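Local coordinates for single-strand binding protein (Thermus thermophilus, PDB 2CWA), which binds single-stranded DNA and is thought to recruit partner proteins to it during DNA replication, recombination and repair, at residues A[49-54]-A[121-126]. Sequence-based numbering, arbitrary orientation.
Sequences EVSWYH and QPRLRA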
ATOM      1  N   GLU A  49      16.517   1.485  -6.347  1.00 45.54           N
ATOM      2  CA  GLU A  49      15.380   1.949  -7.133  1.00 45.88           C
ATOM      3  C   GLU A  49      14.167   1.053  -6.923  1.00 43.84           C
ATOM      4  O   GLU A  49      14.234  -0.166  -7.102  1.00 42.90           O
ATOM      5  CB  GLU A  49      15.750   2.017  -8.620  1.00 51.40           C
ATOM      6  CG  GLU A  49      16.452   0.783  -9.158  1.00 56.82           C
ATOM      7  CD  GLU A  49      17.006   0.997 -10.558  1.00 59.16           C
ATOM      8  OE1 GLU A  49      17.786   1.956 -10.747  1.00 58.70           O
ATOM      9  OE2 GLU A  49      16.664   0.206 -11.465  1.00 58.77           O
ATOM     10  N   VAL A  50      13.058   1.664  -6.525  1.00 39.64           N
ATOM     11  CA  VAL A  50      11.831   0.923  -6.280  1.00 33.84           C
ATOM     12  C   VAL A  50      10.716   1.447  -7.168  1.00 31.40           C
ATOM     13  O   VAL A  50      10.686   2.625  -7.516  1.00 29.49           O
ATOM     14  CB  VAL A  50      11.396   1.038  -4.805  1.00 33.86           C
ATOM     15  CG1 VAL A  50      12.433   0.396  -3.906  1.00 35.46           C
ATOM     16  CG2 VAL A  50      11.206   2.496  -4.435  1.00 34.35           C
ATOM     17  N   SER A  51       9.813   0.558  -7.552  1.00 29.54           N
ATOM     18  CA  SER A  51       8.686   0.931  -8.395  1.00 31.01           C
ATOM     19  C   SER A  51       7.465   0.187  -7.874  1.00 28.95           C
ATOM     20  O   SER A  51       7.598  -0.847  -7.218  1.00 30.69           O
ATOM     21  CB  SER A  51       8.957   0.544  -9.851  1.00 31.38           C
ATOM     22  OG  SER A  51       9.129  -0.858  -9.974  1.00 36.65           O
ATOM     23  N   TRP A  52       6.281   0.713  -8.160  1.00 28.42           N
ATOM     24  CA  TRP A  52       5.058   0.076  -7.697  1.00 27.39           C
ATOM     25  C   TRP A  52       3.829   0.405  -8.529  1.00 27.01           C
ATOM     26  O   TRP A  52       3.749   1.452  -9.172  1.00 28.53           O
ATOM     27  CB  TRP A  52       4.789   0.448  -6.232  1.00 27.59           C
ATOM     28  CG  TRP A  52       4.896   1.923  -5.937  1.00 26.29           C
ATOM     29  CD1 TRP A  52       5.973   2.577  -5.407  1.00 27.35           C
ATOM     30  CD2 TRP A  52       3.888   2.920  -6.152  1.00 24.21           C
ATOM     31  NE1 TRP A  52       5.699   3.917  -5.276  1.00 24.11           N
ATOM     32  CE2 TRP A  52       4.425   4.156  -5.724  1.00 26.09           C
ATOM     33  CE3 TRP A  52       2.579   2.890  -6.664  1.00 26.12           C
ATOM     34  CZ2 TRP A  52       3.702   5.353  -5.791  1.00 22.58           C
ATOM     35  CZ3 TRP A  52       1.861   4.080  -6.731  1.00 22.38           C
ATOM     36  CH2 TRP A  52       2.429   5.298  -6.295  1.00 24.07           C
ATOM     37  N   TYR A  53       2.884  -0.529  -8.510  1.00 26.28           N
ATOM     38  CA  TYR A  53       1.606  -0.414  -9.198  1.00 26.43           C
ATOM     39  C   TYR A  53       0.613  -0.798  -8.116  1.00 27.51           C
ATOM     40  O   TYR A  53       0.585  -1.945  -7.681  1.00 30.35           O
ATOM     41  CB  TYR A  53       1.521  -1.417 -10.347  1.00 31.06           C
ATOM     42  CG  TYR A  53       2.439  -1.089 -11.497  1.00 32.13           C
ATOM     43  CD1 TYR A  53       2.008  -0.283 -12.548  1.00 32.70           C
ATOM     44  CD2 TYR A  53       3.748  -1.569 -11.526  1.00 36.20           C
ATOM     45  CE1 TYR A  53       2.856   0.037 -13.605  1.00 37.86           C
ATOM     46  CE2 TYR A  53       4.607  -1.255 -12.576  1.00 38.46           C
ATOM     47  CZ  TYR A  53       4.153  -0.452 -13.610  1.00 39.63           C
ATOM     48  OH  TYR A  53       5.000  -0.130 -14.645  1.00 42.61           O
ATOM     49  N   HIS A  54      -0.182   0.158  -7.658  1.00 26.33           N
ATOM     50  CA  HIS A  54      -1.138  -0.138  -6.604  1.00 26.08           C
ATOM     51  C   HIS A  54      -2.571   0.070  -7.051  1.00 24.18           C
ATOM     52  O   HIS A  54      -2.914   1.115  -7.597  1.00 26.06           O
ATOM     53  CB  HIS A  54      -0.850   0.726  -5.369  1.00 26.74           C
ATOM     54  CG  HIS A  54       0.324   0.258  -4.567  1.00 24.99           C
ATOM     55  ND1 HIS A  54       0.401  -1.008  -4.028  1.00 27.14           N
ATOM     56  CD2 HIS A  54       1.464   0.892  -4.200  1.00 26.72           C
ATOM     57  CE1 HIS A  54       1.537  -1.134  -3.365  1.00 29.16           C
ATOM     58  NE2 HIS A  54       2.201   0.004  -3.455  1.00 26.57           N
ATOM     59  N   GLN A 121       2.864   1.736 -20.055  1.00 36.26           N
ATOM     60  CA  GLN A 121       2.142   2.393 -18.969  1.00 33.36           C
ATOM     61  C   GLN A 121       3.040   3.373 -18.220  1.00 32.09           C
ATOM     62  O   GLN A 121       4.197   3.073 -17.929  1.00 33.20           O
ATOM     63  CB  GLN A 121       1.603   1.359 -17.982  1.00 34.80           C
ATOM     64  CG  GLN A 121       0.730   0.292 -18.606  1.00 38.81           C
ATOM     65  CD  GLN A 121       0.282  -0.739 -17.594  1.00 40.26           C
ATOM     66  OE1 GLN A 121       1.092  -1.283 -16.842  1.00 43.38           O
ATOM     67  NE2 GLN A 121      -1.010  -1.021 -17.572  1.00 42.03           N
ATOM     68  N   PRO A 122       2.511   4.559 -17.892  1.00 31.69           N
ATOM     69  CA  PRO A 122       3.292   5.568 -17.171  1.00 30.31           C
ATOM     70  C   PRO A 122       3.429   5.321 -15.671  1.00 31.48           C
ATOM     71  O   PRO A 122       2.526   4.781 -15.030  1.00 33.07           O
ATOM     72  CB  PRO A 122       2.539   6.859 -17.475  1.00 29.04           C
ATOM     73  CG  PRO A 122       1.120   6.405 -17.524  1.00 27.93           C
ATOM     74  CD  PRO A 122       1.222   5.118 -18.340  1.00 31.18           C
ATOM     75  N   ARG A 123       4.582   5.708 -15.131  1.00 32.33           N
ATOM     76  CA  ARG A 123       4.877   5.604 -13.703  1.00 32.49           C
ATOM     77  C   ARG A 123       5.483   6.946 -13.305  1.00 31.72           C
ATOM     78  O   ARG A 123       6.382   7.452 -13.986  1.00 29.82           O
ATOM     79  CB  ARG A 123       5.897   4.498 -13.411  1.00 36.53           C
ATOM     80  CG  ARG A 123       5.420   3.090 -13.694  1.00 43.55           C
ATOM     81  CD  ARG A 123       6.348   2.070 -13.051  1.00 45.97           C
ATOM     82  NE  ARG A 123       7.750   2.313 -13.379  1.00 50.54           N
ATOM     83  CZ  ARG A 123       8.707   1.394 -13.293  1.00 54.00           C
ATOM     84  NH1 ARG A 123       8.413   0.165 -12.890  1.00 55.30           N
ATOM     85  NH2 ARG A 123       9.957   1.701 -13.613  1.00 55.07           N
ATOM     86  N   LEU A 124       4.994   7.527 -12.215  1.00 26.65           N
ATOM     87  CA  LEU A 124       5.513   8.812 -11.753  1.00 25.62           C
ATOM     88  C   LEU A 124       6.856   8.647 -11.043  1.00 22.32           C
ATOM     89  O   LEU A 124       6.989   7.839 -10.120  1.00 23.10           O
ATOM     90  CB  LEU A 124       4.516   9.487 -10.793  1.00 21.57           C
ATOM     91  CG  LEU A 124       4.938  10.838 -10.190  1.00 23.17           C
ATOM     92  CD1 LEU A 124       5.078  11.893 -11.292  1.00 19.09           C
ATOM     93  CD2 LEU A 124       3.899  11.290  -9.164  1.00 21.69           C
ATOM     94  N   ARG A 125       7.852   9.419 -11.474  1.00 24.71           N
ATOM     95  CA  ARG A 125       9.165   9.372 -10.842  1.00 24.65           C
ATOM     96  C   ARG A 125       9.077  10.239  -9.584  1.00 22.44           C
ATOM     97  O   ARG A 125       8.355  11.231  -9.572  1.00 23.23           O
ATOM     98  CB  ARG A 125      10.233   9.923 -11.790  1.00 30.15           C
ATOM     99  CG  ARG A 125      10.255   9.219 -13.142  1.00 34.96           C
ATOM    100  CD  ARG A 125      11.427   9.672 -13.997  1.00 46.03           C
ATOM    101  NE  ARG A 125      12.699   9.208 -13.456  1.00 54.51           N
ATOM    102  CZ  ARG A 125      13.879   9.442 -14.020  1.00 60.84           C
ATOM    103  NH1 ARG A 125      13.951  10.139 -15.150  1.00 62.92           N
ATOM    104  NH2 ARG A 125      14.988   8.980 -13.457  1.00 62.21           N
ATOM    105  N   ALA A 126       9.800   9.858  -8.535  1.00 25.67           N
ATOM    106  CA  ALA A 126       9.782  10.601  -7.268  1.00 25.86           C
ATOM    107  C   ALA A 126       8.350  10.677  -6.723  1.00 26.74           C
ATOM    108  O   ALA A 126       7.909  11.719  -6.223  1.00 28.29           O
ATOM    109  CB  ALA A 126      10.346  12.015  -7.470  1.00 24.54           C
TER
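Arg123 and Tyr53 meet because each sets its CG anti to its own carbonyl carbon (chi1 -66° and -70°), after which the arginine chain bends at chi3 so that its guanidinium passes the phenol and reaches Ser51. Arg123 CD lies 3.0 Å from Tyr53 OH and 3.4 Å from Tyr53 CZ, so the aliphatic part of the arginine packs against the hydroxyl end of the ring. The side chains cross at about a right angle and the ring and guanidinium planes are 42° apart, so the groups do not stack in parallel. Beyond the phenol, Ser51 CB sits over one face of the guanidinium, displaced from the centre to the NH1 side and 3.1 Å from Arg123 NH1. Ser51 OG is 3.2 Å from the same nitrogen, but the angle is too poor for a hydrogen bond. Gln121 adds a looser contact, its OE1 3.9 Å from Tyr53 CE1 and weakly hydrogen-bonded to Arg119 NH2. Several polar atoms are bonded outside the pair: Tyr53 OH to Asp117 OD2, and Arg123 NH2 weakly to Gln37 OE1. Arg119 makes a cation-pi contact with the Tyr53 ring. With an alanine in place of Arg123, Tyr53 would probably lose the packing at its hydroxyl end and Gln37 its weak partner. The CA atoms of Ser51 and Arg123 are 8.0 Å apart, too far for direct strand pairing; the contact is made by side chains alone, at the surface, where strand 122-125 lies alongside the strands of the first SSB (OB-fold) region. Strand 28-39 links the two segments: it pairs antiparallel with strand 49-59 and parallel with strand 122-125, whose other neighbour is the antiparallel strand 114-116.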